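Crov588 (Cafeteriavirus, PDB 6NYR) is of unknown function but folds into a nearly closed ring of leucine-rich repeats of the FNIP type, a shape that probably offers surfaces for binding partners. Local coordinates at residues Asn261-Ile266 / Phe284-Thr289; Ile278-Asn283 / Leu300-Asn305; Leu542-Cys547 / Thr562-Gly567; Thr546-Lys551 / Pro568-Lys573. All blocks are in the same frame, centred on the assembly; numbering follows the deposited sequence.

Interaction 1: Asn261-Ile266 / Phe284-Thr289; sequences NFNQQI and FNQIIT
Asn-263 and Phe-284 bring two irregular loop segments of successive coils together, their CA atoms 4.3 Å apart, and the gap widens to 7.1 Å between the CA atoms of Ile-266 and Ile-288. Across the narrow end the carboxamide of Asn-263 does most of the polar work. Its CG lies anti to the backbone N (chi1 -167°), which carries OD1 over to the next coil, where it accepts the backbone N-H of Asn-285 at 2.9 Å and NE2 of Gln-286 at 3.1 Å. Gln-286 folds back at chi2 to reach it. Alongside this grip, the rings of Phe-262 and Phe-284 meet rim to rim, CE2 of the first 3.8 Å from CD1 of the second, while Gln-264 O lies at the edge of the Phe-284 ring. Asn-285 OD1 in turn accepts from Asn-307 N and Gln-308 NE2, so the grip recurs along this part of the leucine-rich-repeat solenoid. Two donors on one OD1, from opposite faces of its plane, fix the carboxamide's rotation and join it to both backbone and side chain of the next coil.

Interaction 2: Ile278-Asn283 / Leu300-Asn305; sequences ITFGNN and LTFGNN
Ile-278 and Thr-279 pair in parallel register with Leu-300 and Thr-301, and the tight part of the contact begins at these short strands. Thr-301 N donates to Ile-278 O at 2.9 Å, and Phe-280 N to Thr-301 O at 2.8 Å. On the buried face Leu-300 holds CG anti to the backbone N (chi1 179°), which places CD1 within 3.9 Å of Ile-278 CG2, and the same methyl also approaches the Phe-280 ring. That ring and the ring of Phe-302 run alongside each other, their planes 5° apart but slid so far that they barely overlap; the nearest atoms are Phe-280 CD2 and Phe-302 CD1, at 3.7 Å. Beyond the rings Gly-303, which has no side chain, brings its CA to 3.2 Å from Gly-281 O as a CA-H...O contact.

The threonine face is the looser side: Thr-279 and Thr-301 stand side by side, and a water joins Thr-301 OG1 to Ile-278 O. Past the glycines the asparagines are partly exposed but still bonded, Asn-305 N donating to Asn-282 O at 2.9 Å, and a glycerol, probably from the crystallisation liquor, is hydrogen-bonded to Asn-305 OD1.

Strand 277-279 is flanked by strands 255-257 and 299-301, with strand 321-323 next beyond the latter, whose Leu-322 packs on Leu-300 and Phe-302.

Interaction 3: Leu542-Cys547 / Thr562-Gly567; sequences LTFGTC and THLEFG
Leu-542 and Leu-564 both hold CG anti to the backbone N (chi1 -178° and 176°), whereas Phe-544 and Phe-566 swing CG to lie anti to the carbonyl carbon; with these choices repeated in each segment, like side chains come to lie alongside one another and point the same way. The leucines meet at Leu-542 CD2 and Leu-564 CD1, 3.9 Å apart. Leu-564 CD1 also reaches the Phe-544 ring at CE2, and CG of Leu-564 sits over one face of Phe-566, two residues on in the same segment, offset toward the rim. The two phenylalanine rings are almost parallel, 4° between planes, yet displaced enough to leave little overlap, with Phe-544 CD2 3.6 Å from Phe-566 CD1.

Between the strands the parallel pairing is regular. Leu-542 N donates to His-563 O at 2.9 Å, Leu-542 O accepts from Glu-565 N, and Phe-544 N gives a nearly straight bond of 2.8 Å to Glu-565 O. On the face opposite the leucines Thr-543 and the extended Glu-565 run side by side, Thr-543 OG1 to Glu-565 OE1 3.8 Å. Gly-567 CA approaches Gly-545 O at 3.5 Å in a CA-H...O contact.

Leucine and phenylalanine thus line the interior of the solenoid, as expected of leucine-rich repeats, while backbone bonds set the register and the other face carries threonine and glutamate, a chemistry that divides apolar core from polar surface.

Interaction 4: Thr546-Lys551 / Pro568-Lys573; sequences TCFNQK and PKFNQK
Asn-549 and Gln-572 carry the side-chain hydrogen bonding. Asn-549 OD1 accepts Asn-571 N at 2.7 Å and Gln-572 NE2 at 3.2 Å, the two donors lying on opposite faces of the asparagine amide; the amide planes of Asn-549 and Gln-572 are turned 49° apart. Gln-572 bends at chi2 (-64°), which folds its NE2 back over the preceding coil. One backbone bond joins the other end, Lys-569 N to Thr-546 O at 3.2 Å.

This is the outward-running loop that follows the strand in each turn of the leucine-rich-repeat solenoid, and the asparagine bonding recurs along it: Asn-549 N is held by Asn-527 OD1, and Asn-571 OD1 by Asn-593 N and Gln-594 NE2.

Apolar packing is supplied by Phe-548 and Phe-570, which lie side by side with Phe-548 CE2 3.9 Å from Phe-570 CD1. Pro-568 CD packs on Thr-546 CA at 3.8 Å.

Polar backbone atoms also meet the rings: the N of Gln-550 sits over the centre of the Phe-548 ring and that of Gln-572 over the Phe-570 ring, while Gln-550 O lies at the Phe-570 edge.

Of the lysines, Lys-551 crosses Gln-572 at about a right angle, Lys-551 NZ 3.7 Å from Gln-572 OE1, and the NZ atoms of Lys-551 and Lys-573, both exposed residues, stay 7.0 Å apart.

Following the chain from the N terminus, interaction 1 opens at 261-266, interaction 2 opens at 278-283 before 284-289 closes the first loop, and 300-305 closes the second, so the two cross. They touch, with centres about 10 Å apart; interaction 2 joins neighbouring strands and their turns, interaction 1 the loops that follow. Much later, interactions 3 and 4 set out from overlapping segments that share Thr-546 and Cys-547; the loop of interaction 3 closes at 562-567, and that of interaction 4 runs directly on to 568-573. The two pairs lie on opposite sides of the chain's centre, interactions 2 and 3 about 47 Å apart between centres, and repeat the same strand-to-strand and loop-to-loop joining across the ring.

Interaction 1: Asn261-Ile266 / Phe284-Thr289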
loop_
_atom_site.group_PDB
_atom_site.type_symbol
_atom_site.label_atom_id
_atom_site.label_comp_id
_atom_site.label_asym_id
_atom_site.label_seq_id
_atom_site.Cartn_x
_atom_site.Cartn_y
_atom_site.Cartn_z
ATOM N N ASN A 261 -22.226 12.571 -10.129
ATOM C CA ASN A 261 -23.568 13.096 -10.333
ATOM C C ASN A 261 -24.330 12.470 -11.496
ATOM O O ASN A 261 -25.524 12.752 -11.642
ATOM C CB ASN A 261 -23.508 14.616 -10.558
ATOM C CG ASN A 261 -23.135 15.387 -9.306
ATOM O OD1 ASN A 261 -22.952 14.809 -8.228
ATOM N ND2 ASN A 261 -23.011 16.704 -9.444
ATOM N N PHE A 262 -23.699 11.652 -12.331
ATOM C CA PHE A 262 -24.430 11.098 -13.463
ATOM C C PHE A 262 -25.589 10.237 -12.972
ATOM O O PHE A 262 -25.382 9.267 -12.236
ATOM C CB PHE A 262 -23.528 10.269 -14.362
ATOM C CG PHE A 262 -24.262 9.623 -15.501
ATOM C CD1 PHE A 262 -24.469 10.309 -16.687
ATOM C CD2 PHE A 262 -24.771 8.344 -15.379
ATOM C CE1 PHE A 262 -25.149 9.720 -17.737
ATOM C CE2 PHE A 262 -25.455 7.750 -16.422
ATOM C CZ PHE A 262 -25.643 8.439 -17.604
ATOM N N ASN A 263 -26.802 10.570 -13.400
ATOM C CA ASN A 263 -27.998 9.864 -12.970
ATOM C C ASN A 263 -29.053 9.951 -14.073
ATOM O O ASN A 263 -30.180 10.389 -13.881
ATOM C CB ASN A 263 -28.508 10.450 -11.655
ATOM C CG ASN A 263 -29.553 9.570 -10.997
ATOM O OD1 ASN A 263 -29.725 8.405 -11.369
ATOM N ND2 ASN A 263 -30.253 10.114 -10.012
ATOM N N GLN A 264 -28.681 9.516 -15.274
ATOM C CA GLN A 264 -29.564 9.536 -16.430
ATOM C C GLN A 264 -29.932 8.117 -16.844
ATOM O O GLN A 264 -29.176 7.168 -16.616
ATOM C CB GLN A 264 -28.909 10.247 -17.620
ATOM C CG GLN A 264 -28.603 11.711 -17.374
ATOM C CD GLN A 264 -29.851 12.534 -17.119
ATOM O OE1 GLN A 264 -30.881 12.355 -17.779
ATOM N NE2 GLN A 264 -29.769 13.436 -16.150
ATOM N N GLN A 265 -31.115 7.978 -17.435
ATOM C CA GLN A 265 -31.524 6.699 -17.993
ATOM C C GLN A 265 -30.624 6.331 -19.167
ATOM O O GLN A 265 -30.234 7.191 -19.963
ATOM C CB GLN A 265 -32.976 6.760 -18.459
ATOM C CG GLN A 265 -34.002 6.970 -17.363
ATOM C CD GLN A 265 -35.370 7.314 -17.925
ATOM O OE1 GLN A 265 -35.559 7.354 -19.143
ATOM N NE2 GLN A 265 -36.334 7.553 -17.041
ATOM N N ILE A 266 -30.304 5.047 -19.281
ATOM C CA ILE A 266 -29.539 4.519 -20.404
ATOM C C ILE A 266 -30.434 3.533 -21.141
ATOM O O ILE A 266 -30.837 2.509 -20.575
ATOM C CB ILE A 266 -28.228 3.853 -19.958
ATOM C CG1 ILE A 266 -27.394 4.831 -19.131
ATOM C CG2 ILE A 266 -27.437 3.372 -21.167
ATOM C CD1 ILE A 266 -26.128 4.232 -18.558
ATOM N N PHE A 284 -25.772 7.399 -9.442
ATOM C CA PHE A 284 -26.542 6.695 -10.457
ATOM C C PHE A 284 -27.541 5.751 -9.799
ATOM O O PHE A 284 -27.162 4.890 -8.997
ATOM C CB PHE A 284 -25.634 5.917 -11.399
ATOM C CG PHE A 284 -26.391 5.132 -12.432
ATOM C CD1 PHE A 284 -26.869 5.750 -13.577
ATOM C CD2 PHE A 284 -26.629 3.779 -12.257
ATOM C CE1 PHE A 284 -27.571 5.033 -14.525
ATOM C CE2 PHE A 284 -27.331 3.058 -13.204
ATOM C CZ PHE A 284 -27.801 3.687 -14.338
ATOM N N ASN A 285 -28.812 5.900 -10.155
ATOM C CA ASN A 285 -29.873 5.110 -9.543
ATOM C C ASN A 285 -31.041 4.982 -10.523
ATOM O O ASN A 285 -32.202 5.218 -10.186
ATOM C CB ASN A 285 -30.303 5.733 -8.213
ATOM C CG ASN A 285 -31.115 4.776 -7.364
ATOM O OD1 ASN A 285 -31.150 3.573 -7.633
ATOM N ND2 ASN A 285 -31.756 5.298 -6.324
ATOM N N GLN A 286 -30.733 4.606 -11.758
ATOM C CA GLN A 286 -31.725 4.405 -12.802
ATOM C C GLN A 286 -31.859 2.921 -13.121
ATOM O O GLN A 286 -30.895 2.156 -13.027
ATOM C CB GLN A 286 -31.343 5.172 -14.071
ATOM C CG GLN A 286 -31.281 6.688 -13.915
ATOM C CD GLN A 286 -32.610 7.284 -13.489
ATOM O OE1 GLN A 286 -33.661 6.913 -14.008
ATOM N NE2 GLN A 286 -32.569 8.218 -12.548
ATOM N N ILE A 287 -33.075 2.515 -13.485
ATOM C CA ILE A 287 -33.322 1.122 -13.825
ATOM C C ILE A 287 -32.563 0.766 -15.095
ATOM O O ILE A 287 -32.517 1.548 -16.055
ATOM C CB ILE A 287 -34.829 0.873 -13.986
ATOM C CG1 ILE A 287 -35.115 -0.612 -14.207
ATOM C CG2 ILE A 287 -35.386 1.666 -15.161
ATOM C CD1 ILE A 287 -34.972 -1.456 -12.961
ATOM N N ILE A 288 -31.941 -0.412 -15.095
ATOM C CA ILE A 288 -31.299 -0.981 -16.277
ATOM C C ILE A 288 -32.148 -2.151 -16.753
ATOM O O ILE A 288 -32.401 -3.092 -15.991
ATOM C CB ILE A 288 -29.850 -1.416 -15.990
ATOM C CG1 ILE A 288 -29.068 -0.219 -15.439
ATOM C CG2 ILE A 288 -29.205 -1.993 -17.236
ATOM C CD1 ILE A 288 -27.594 -0.464 -15.249
ATOM N N THR A 289 -32.586 -2.094 -18.008
ATOM C CA THR A 289 -33.488 -3.089 -18.560
ATOM C C THR A 289 -32.734 -4.043 -19.500
ATOM O O THR A 289 -31.505 -4.169 -19.425
ATOM C CB THR A 289 -34.671 -2.381 -19.239
ATOM O OG1 THR A 289 -34.196 -1.534 -20.292
ATOM C CG2 THR A 289 -35.438 -1.547 -18.219
#

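Interaction 2: Ile278-Asn283 / Leu300-Asn305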
loop_
_atom_site.group_PDB
_atom_site.type_symbol
_atom_site.label_atom_id
_atom_site.label_comp_id
_atom_site.label_asym_id
_atom_site.label_seq_id
_atom_site.Cartn_x
_atom_site.Cartn_y
_atom_site.Cartn_z
ATOM N N ILE A 278 -17.368 -1.221 -16.748
ATOM C CA ILE A 278 -18.259 -0.103 -16.465
ATOM C C ILE A 278 -18.232 0.178 -14.970
ATOM O O ILE A 278 -18.427 -0.732 -14.157
ATOM C CB ILE A 278 -19.704 -0.381 -16.925
ATOM C CG1 ILE A 278 -19.762 -0.453 -18.453
ATOM C CG2 ILE A 278 -20.657 0.688 -16.401
ATOM C CD1 ILE A 278 -21.103 -0.873 -19.003
ATOM N N THR A 279 -18.001 1.435 -14.611
ATOM C CA THR A 279 -18.097 1.897 -13.234
ATOM C C THR A 279 -19.084 3.052 -13.182
ATOM O O THR A 279 -18.994 3.986 -13.986
ATOM C CB THR A 279 -16.736 2.339 -12.695
ATOM O OG1 THR A 279 -15.846 1.214 -12.664
ATOM C CG2 THR A 279 -16.876 2.914 -11.286
ATOM N N PHE A 280 -20.035 2.975 -12.260
ATOM C CA PHE A 280 -20.975 4.060 -12.021
ATOM C C PHE A 280 -20.501 4.896 -10.837
ATOM O O PHE A 280 -19.746 4.431 -9.977
ATOM C CB PHE A 280 -22.391 3.531 -11.750
ATOM C CG PHE A 280 -23.095 3.030 -12.976
ATOM C CD1 PHE A 280 -23.605 3.916 -13.910
ATOM C CD2 PHE A 280 -23.258 1.673 -13.189
ATOM C CE1 PHE A 280 -24.255 3.459 -15.040
ATOM C CE2 PHE A 280 -23.913 1.206 -14.318
ATOM C CZ PHE A 280 -24.411 2.101 -15.243
ATOM N N GLY A 281 -20.967 6.145 -10.801
ATOM C CA GLY A 281 -20.659 7.044 -9.713
ATOM C C GLY A 281 -21.671 6.931 -8.590
ATOM O O GLY A 281 -22.597 6.122 -8.620
ATOM N N ASN A 282 -21.483 7.784 -7.582
ATOM C CA ASN A 282 -22.256 7.663 -6.351
ATOM C C ASN A 282 -23.757 7.737 -6.609
ATOM O O ASN A 282 -24.528 6.967 -6.025
ATOM C CB ASN A 282 -21.836 8.756 -5.365
ATOM C CG ASN A 282 -22.180 8.408 -3.932
ATOM O OD1 ASN A 282 -23.351 8.296 -3.573
ATOM N ND2 ASN A 282 -21.157 8.251 -3.100
ATOM N N ASN A 283 -24.193 8.641 -7.491
ATOM C CA ASN A 283 -25.605 8.982 -7.563
ATOM C C ASN A 283 -26.408 8.178 -8.573
ATOM O O ASN A 283 -27.639 8.296 -8.578
ATOM C CB ASN A 283 -25.805 10.462 -7.920
ATOM C CG ASN A 283 -25.402 11.392 -6.813
ATOM O OD1 ASN A 283 -25.076 10.959 -5.708
ATOM N ND2 ASN A 283 -25.430 12.687 -7.094
ATOM N N LEU A 300 -18.399 -4.881 -13.673
ATOM C CA LEU A 300 -19.489 -3.943 -13.440
ATOM C C LEU A 300 -19.469 -3.499 -11.988
ATOM O O LEU A 300 -19.590 -4.329 -11.081
ATOM C CB LEU A 300 -20.837 -4.579 -13.783
ATOM C CG LEU A 300 -22.059 -3.685 -13.555
ATOM C CD1 LEU A 300 -21.924 -2.387 -14.323
ATOM C CD2 LEU A 300 -23.330 -4.432 -13.954
ATOM N N THR A 301 -19.328 -2.194 -11.774
ATOM C CA THR A 301 -19.297 -1.604 -10.441
ATOM C C THR A 301 -20.403 -0.560 -10.345
ATOM O O THR A 301 -20.424 0.397 -11.127
ATOM C CB THR A 301 -17.936 -0.959 -10.155
ATOM O OG1 THR A 301 -16.909 -1.958 -10.191
ATOM C CG2 THR A 301 -17.932 -0.270 -8.793
ATOM N N PHE A 302 -21.322 -0.752 -9.400
ATOM C CA PHE A 302 -22.355 0.233 -9.127
ATOM C C PHE A 302 -21.878 1.205 -8.047
ATOM O O PHE A 302 -21.023 0.891 -7.217
ATOM C CB PHE A 302 -23.661 -0.431 -8.675
ATOM C CG PHE A 302 -24.402 -1.127 -9.774
ATOM C CD1 PHE A 302 -25.081 -0.400 -10.737
ATOM C CD2 PHE A 302 -24.426 -2.511 -9.843
ATOM C CE1 PHE A 302 -25.764 -1.041 -11.754
ATOM C CE2 PHE A 302 -25.107 -3.156 -10.860
ATOM C CZ PHE A 302 -25.777 -2.416 -11.814
ATOM N N GLY A 303 -22.477 2.403 -8.054
ATOM C CA GLY A 303 -22.213 3.401 -7.040
ATOM C C GLY A 303 -23.092 3.221 -5.810
ATOM O O GLY A 303 -24.000 2.396 -5.774
ATOM N N ASN A 304 -22.834 4.060 -4.804
ATOM C CA ASN A 304 -23.414 3.828 -3.484
ATOM C C ASN A 304 -24.930 3.978 -3.485
ATOM O O ASN A 304 -25.602 3.349 -2.663
ATOM C CB ASN A 304 -22.775 4.768 -2.459
ATOM C CG ASN A 304 -21.373 4.329 -2.067
ATOM O OD1 ASN A 304 -21.101 3.131 -1.936
ATOM N ND2 ASN A 304 -20.480 5.293 -1.868
ATOM N N ASN A 305 -25.492 4.789 -4.383
ATOM C CA ASN A 305 -26.931 5.022 -4.373
ATOM C C ASN A 305 -27.727 4.056 -5.246
ATOM O O ASN A 305 -28.956 4.000 -5.113
ATOM C CB ASN A 305 -27.260 6.448 -4.833
ATOM C CG ASN A 305 -26.837 7.496 -3.839
ATOM O OD1 ASN A 305 -26.258 7.185 -2.797
ATOM N ND2 ASN A 305 -27.118 8.758 -4.155
HETATM O O HOH W 1 -16.077 -2.374 -12.883
#

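Interaction 3: Leu542-Cys547 / Thr562-Gly567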
loop_
_atom_site.group_PDB
_atom_site.type_symbol
_atom_site.label_atom_id
_atom_site.label_comp_id
_atom_site.label_asym_id
_atom_site.label_seq_id
_atom_site.Cartn_x
_atom_site.Cartn_y
_atom_site.Cartn_z
ATOM N N LEU A 542 11.353 -15.625 18.933
ATOM C CA LEU A 542 10.670 -15.479 20.213
ATOM C C LEU A 542 10.487 -13.995 20.491
ATOM O O LEU A 542 11.468 -13.246 20.551
ATOM C CB LEU A 542 11.460 -16.148 21.340
ATOM C CG LEU A 542 10.818 -16.093 22.729
ATOM C CD1 LEU A 542 9.461 -16.786 22.717
ATOM C CD2 LEU A 542 11.731 -16.711 23.782
ATOM N N THR A 543 9.239 -13.573 20.657
ATOM C CA THR A 543 8.907 -12.179 20.920
ATOM C C THR A 543 8.105 -12.093 22.210
ATOM O O THR A 543 7.022 -12.682 22.313
ATOM C CB THR A 543 8.120 -11.571 19.754
ATOM O OG1 THR A 543 8.976 -11.449 18.611
ATOM C CG2 THR A 543 7.569 -10.202 20.134
ATOM N N PHE A 544 8.627 -11.350 23.183
ATOM C CA PHE A 544 7.914 -11.129 24.433
ATOM C C PHE A 544 7.064 -9.866 24.337
ATOM O O PHE A 544 7.423 -8.899 23.662
ATOM C CB PHE A 544 8.887 -11.019 25.610
ATOM C CG PHE A 544 9.460 -12.336 26.029
ATOM C CD1 PHE A 544 8.677 -13.262 26.700
ATOM C CD2 PHE A 544 10.778 -12.658 25.746
ATOM C CE1 PHE A 544 9.200 -14.481 27.081
ATOM C CE2 PHE A 544 11.300 -13.880 26.127
ATOM C CZ PHE A 544 10.507 -14.785 26.793
ATOM N N GLY A 545 5.935 -9.886 25.043
ATOM C CA GLY A 545 4.996 -8.787 25.029
ATOM C C GLY A 545 5.312 -7.723 26.062
ATOM O O GLY A 545 6.365 -7.719 26.702
ATOM N N THR A 546 4.348 -6.819 26.244
ATOM C CA THR A 546 4.546 -5.668 27.115
ATOM C C THR A 546 5.051 -6.078 28.493
ATOM O O THR A 546 6.067 -5.563 28.972
ATOM C CB THR A 546 3.233 -4.885 27.251
ATOM O OG1 THR A 546 2.849 -4.351 25.979
ATOM C CG2 THR A 546 3.377 -3.753 28.259
ATOM N N CYS A 547 4.362 -7.017 29.140
ATOM C CA CYS A 547 4.530 -7.197 30.573
ATOM C C CYS A 547 5.581 -8.223 30.980
ATOM O O CYS A 547 5.958 -8.249 32.156
ATOM C CB CYS A 547 3.197 -7.608 31.214
ATOM S SG CYS A 547 1.975 -6.288 31.311
ATOM N N THR A 562 17.255 -17.926 16.971
ATOM C CA THR A 562 18.044 -16.941 16.249
ATOM C C THR A 562 17.599 -15.506 16.505
ATOM O O THR A 562 18.436 -14.599 16.495
ATOM C CB THR A 562 17.968 -17.209 14.739
ATOM O OG1 THR A 562 16.594 -17.244 14.329
ATOM C CG2 THR A 562 18.623 -18.537 14.391
ATOM N N HIS A 563 16.306 -15.282 16.746
ATOM C CA HIS A 563 15.744 -13.940 16.865
ATOM C C HIS A 563 15.003 -13.822 18.188
ATOM O O HIS A 563 14.009 -14.521 18.413
ATOM C CB HIS A 563 14.797 -13.642 15.697
ATOM C CG HIS A 563 15.472 -13.646 14.362
ATOM N ND1 HIS A 563 16.137 -14.747 13.866
ATOM C CD2 HIS A 563 15.601 -12.675 13.428
ATOM C CE1 HIS A 563 16.643 -14.454 12.680
ATOM N NE2 HIS A 563 16.329 -13.204 12.391
ATOM N N LEU A 564 15.480 -12.933 19.058
ATOM C CA LEU A 564 14.880 -12.724 20.370
ATOM C C LEU A 564 14.558 -11.252 20.567
ATOM O O LEU A 564 15.437 -10.396 20.432
ATOM C CB LEU A 564 15.812 -13.213 21.483
ATOM C CG LEU A 564 15.338 -12.958 22.912
ATOM C CD1 LEU A 564 13.967 -13.563 23.160
ATOM C CD2 LEU A 564 16.358 -13.511 23.908
ATOM N N GLU A 565 13.301 -10.967 20.896
ATOM C CA GLU A 565 12.846 -9.604 21.158
ATOM C C GLU A 565 12.175 -9.565 22.524
ATOM O O GLU A 565 11.139 -10.209 22.730
ATOM C CB GLU A 565 11.884 -9.111 20.073
ATOM C CG GLU A 565 11.341 -7.709 20.329
ATOM C CD GLU A 565 10.422 -7.214 19.222
ATOM O OE1 GLU A 565 10.322 -7.900 18.182
ATOM O OE2 GLU A 565 9.782 -6.155 19.406
ATOM N N PHE A 566 12.782 -8.833 23.458
ATOM C CA PHE A 566 12.157 -8.539 24.739
ATOM C C PHE A 566 11.233 -7.333 24.618
ATOM O O PHE A 566 11.432 -6.451 23.777
ATOM C CB PHE A 566 13.213 -8.266 25.812
ATOM C CG PHE A 566 13.979 -9.482 26.229
ATOM C CD1 PHE A 566 13.358 -10.494 26.942
ATOM C CD2 PHE A 566 15.320 -9.613 25.918
ATOM C CE1 PHE A 566 14.057 -11.615 27.324
ATOM C CE2 PHE A 566 16.026 -10.737 26.303
ATOM C CZ PHE A 566 15.392 -11.736 27.005
ATOM N N GLY A 567 10.222 -7.291 25.481
ATOM C CA GLY A 567 9.242 -6.233 25.451
ATOM C C GLY A 567 9.564 -5.063 26.356
ATOM O O GLY A 567 10.572 -5.045 27.065
#

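Interaction 4: Thr546-Lys551 / Pro568-Lys573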
loop_
_atom_site.group_PDB
_atom_site.type_symbol
_atom_site.label_atom_id
_atom_site.label_comp_id
_atom_site.label_asym_id
_atom_site.label_seq_id
_atom_site.Cartn_x
_atom_site.Cartn_y
_atom_site.Cartn_z
ATOM N N THR A 546 4.348 -6.819 26.244
ATOM C CA THR A 546 4.546 -5.668 27.115
ATOM C C THR A 546 5.051 -6.078 28.493
ATOM O O THR A 546 6.067 -5.563 28.972
ATOM C CB THR A 546 3.233 -4.885 27.251
ATOM O OG1 THR A 546 2.849 -4.351 25.979
ATOM C CG2 THR A 546 3.377 -3.753 28.259
ATOM N N CYS A 547 4.362 -7.017 29.140
ATOM C CA CYS A 547 4.530 -7.197 30.573
ATOM C C CYS A 547 5.581 -8.223 30.980
ATOM O O CYS A 547 5.958 -8.249 32.156
ATOM C CB CYS A 547 3.197 -7.608 31.214
ATOM S SG CYS A 547 1.975 -6.288 31.311
ATOM N N PHE A 548 6.057 -9.072 30.075
ATOM C CA PHE A 548 6.942 -10.146 30.506
ATOM C C PHE A 548 8.176 -9.576 31.196
ATOM O O PHE A 548 8.982 -8.878 30.568
ATOM C CB PHE A 548 7.379 -11.027 29.341
ATOM C CG PHE A 548 8.379 -12.079 29.744
ATOM C CD1 PHE A 548 7.963 -13.250 30.364
ATOM C CD2 PHE A 548 9.734 -11.887 29.530
ATOM C CE1 PHE A 548 8.880 -14.211 30.748
ATOM C CE2 PHE A 548 10.655 -12.849 29.914
ATOM C CZ PHE A 548 10.225 -14.009 30.523
ATOM N N ASN A 549 8.334 -9.879 32.486
ATOM C CA ASN A 549 9.503 -9.442 33.237
ATOM C C ASN A 549 9.907 -10.504 34.264
ATOM O O ASN A 549 9.972 -10.264 35.466
ATOM C CB ASN A 549 9.241 -8.104 33.931
ATOM C CG ASN A 549 10.505 -7.484 34.504
ATOM O OD1 ASN A 549 11.610 -7.763 34.042
ATOM N ND2 ASN A 549 10.344 -6.647 35.524
ATOM N N GLN A 550 10.181 -11.712 33.785
ATOM C CA GLN A 550 10.670 -12.793 34.625
ATOM C C GLN A 550 12.133 -13.068 34.300
ATOM O O GLN A 550 12.585 -12.856 33.171
ATOM C CB GLN A 550 9.850 -14.072 34.432
ATOM C CG GLN A 550 8.402 -13.922 34.820
ATOM C CD GLN A 550 8.227 -13.437 36.243
ATOM O OE1 GLN A 550 8.732 -14.044 37.188
ATOM N NE2 GLN A 550 7.526 -12.320 36.401
ATOM N N LYS A 551 12.874 -13.538 35.297
ATOM C CA LYS A 551 14.265 -13.886 35.061
ATOM C C LYS A 551 14.337 -15.168 34.243
ATOM O O LYS A 551 13.588 -16.122 34.480
ATOM C CB LYS A 551 15.025 -14.068 36.371
ATOM C CG LYS A 551 16.542 -14.084 36.168
ATOM C CD LYS A 551 17.294 -14.535 37.408
ATOM C CE LYS A 551 18.143 -13.409 37.982
ATOM N NZ LYS A 551 17.295 -12.399 38.681
ATOM N N PRO A 568 8.680 -4.059 26.354
ATOM C CA PRO A 568 8.916 -2.844 27.147
ATOM C C PRO A 568 9.405 -3.063 28.572
ATOM O O PRO A 568 10.373 -2.421 28.992
ATOM C CB PRO A 568 7.538 -2.163 27.141
ATOM C CG PRO A 568 6.951 -2.543 25.806
ATOM C CD PRO A 568 7.513 -3.924 25.456
ATOM N N LYS A 569 8.748 -3.942 29.326
ATOM C CA LYS A 569 8.965 -4.027 30.764
ATOM C C LYS A 569 10.036 -5.030 31.189
ATOM O O LYS A 569 10.325 -5.122 32.387
ATOM C CB LYS A 569 7.645 -4.365 31.476
ATOM C CG LYS A 569 6.704 -3.183 31.638
ATOM C CD LYS A 569 5.634 -3.442 32.693
ATOM C CE LYS A 569 4.811 -2.182 32.951
ATOM N NZ LYS A 569 3.340 -2.419 32.975
ATOM N N PHE A 570 10.625 -5.786 30.269
ATOM C CA PHE A 570 11.635 -6.759 30.668
ATOM C C PHE A 570 12.873 -6.031 31.194
ATOM O O PHE A 570 13.454 -5.194 30.494
ATOM C CB PHE A 570 12.018 -7.676 29.508
ATOM C CG PHE A 570 13.154 -8.605 29.842
ATOM C CD1 PHE A 570 12.928 -9.785 30.534
ATOM C CD2 PHE A 570 14.453 -8.284 29.488
ATOM C CE1 PHE A 570 13.975 -10.631 30.856
ATOM C CE2 PHE A 570 15.505 -9.130 29.806
ATOM C CZ PHE A 570 15.262 -10.305 30.491
ATOM N N ASN A 571 13.276 -6.343 32.423
ATOM C CA ASN A 571 14.436 -5.699 33.032
ATOM C C ASN A 571 15.076 -6.631 34.061
ATOM O O ASN A 571 15.168 -6.333 35.250
ATOM C CB ASN A 571 14.019 -4.371 33.659
ATOM C CG ASN A 571 15.201 -3.542 34.111
ATOM O OD1 ASN A 571 16.295 -3.644 33.553
ATOM N ND2 ASN A 571 14.992 -2.717 35.132
ATOM N N GLN A 572 15.548 -7.785 33.598
ATOM C CA GLN A 572 16.182 -8.769 34.459
ATOM C C GLN A 572 17.628 -9.005 34.047
ATOM O O GLN A 572 17.987 -8.874 32.873
ATOM C CB GLN A 572 15.434 -10.112 34.431
ATOM C CG GLN A 572 14.009 -10.048 34.943
ATOM C CD GLN A 572 13.936 -9.662 36.408
ATOM O OE1 GLN A 572 14.746 -10.106 37.224
ATOM N NE2 GLN A 572 12.956 -8.832 36.747
ATOM N N LYS A 573 18.448 -9.367 35.031
ATOM C CA LYS A 573 19.840 -9.699 34.770
ATOM C C LYS A 573 19.927 -10.866 33.792
ATOM O O LYS A 573 19.130 -11.808 33.847
ATOM C CB LYS A 573 20.539 -10.083 36.079
ATOM C CG LYS A 573 20.971 -8.916 36.957
ATOM C CD LYS A 573 21.020 -9.362 38.425
ATOM C CE LYS A 573 22.102 -8.658 39.227
ATOM N NZ LYS A 573 21.905 -7.181 39.246
#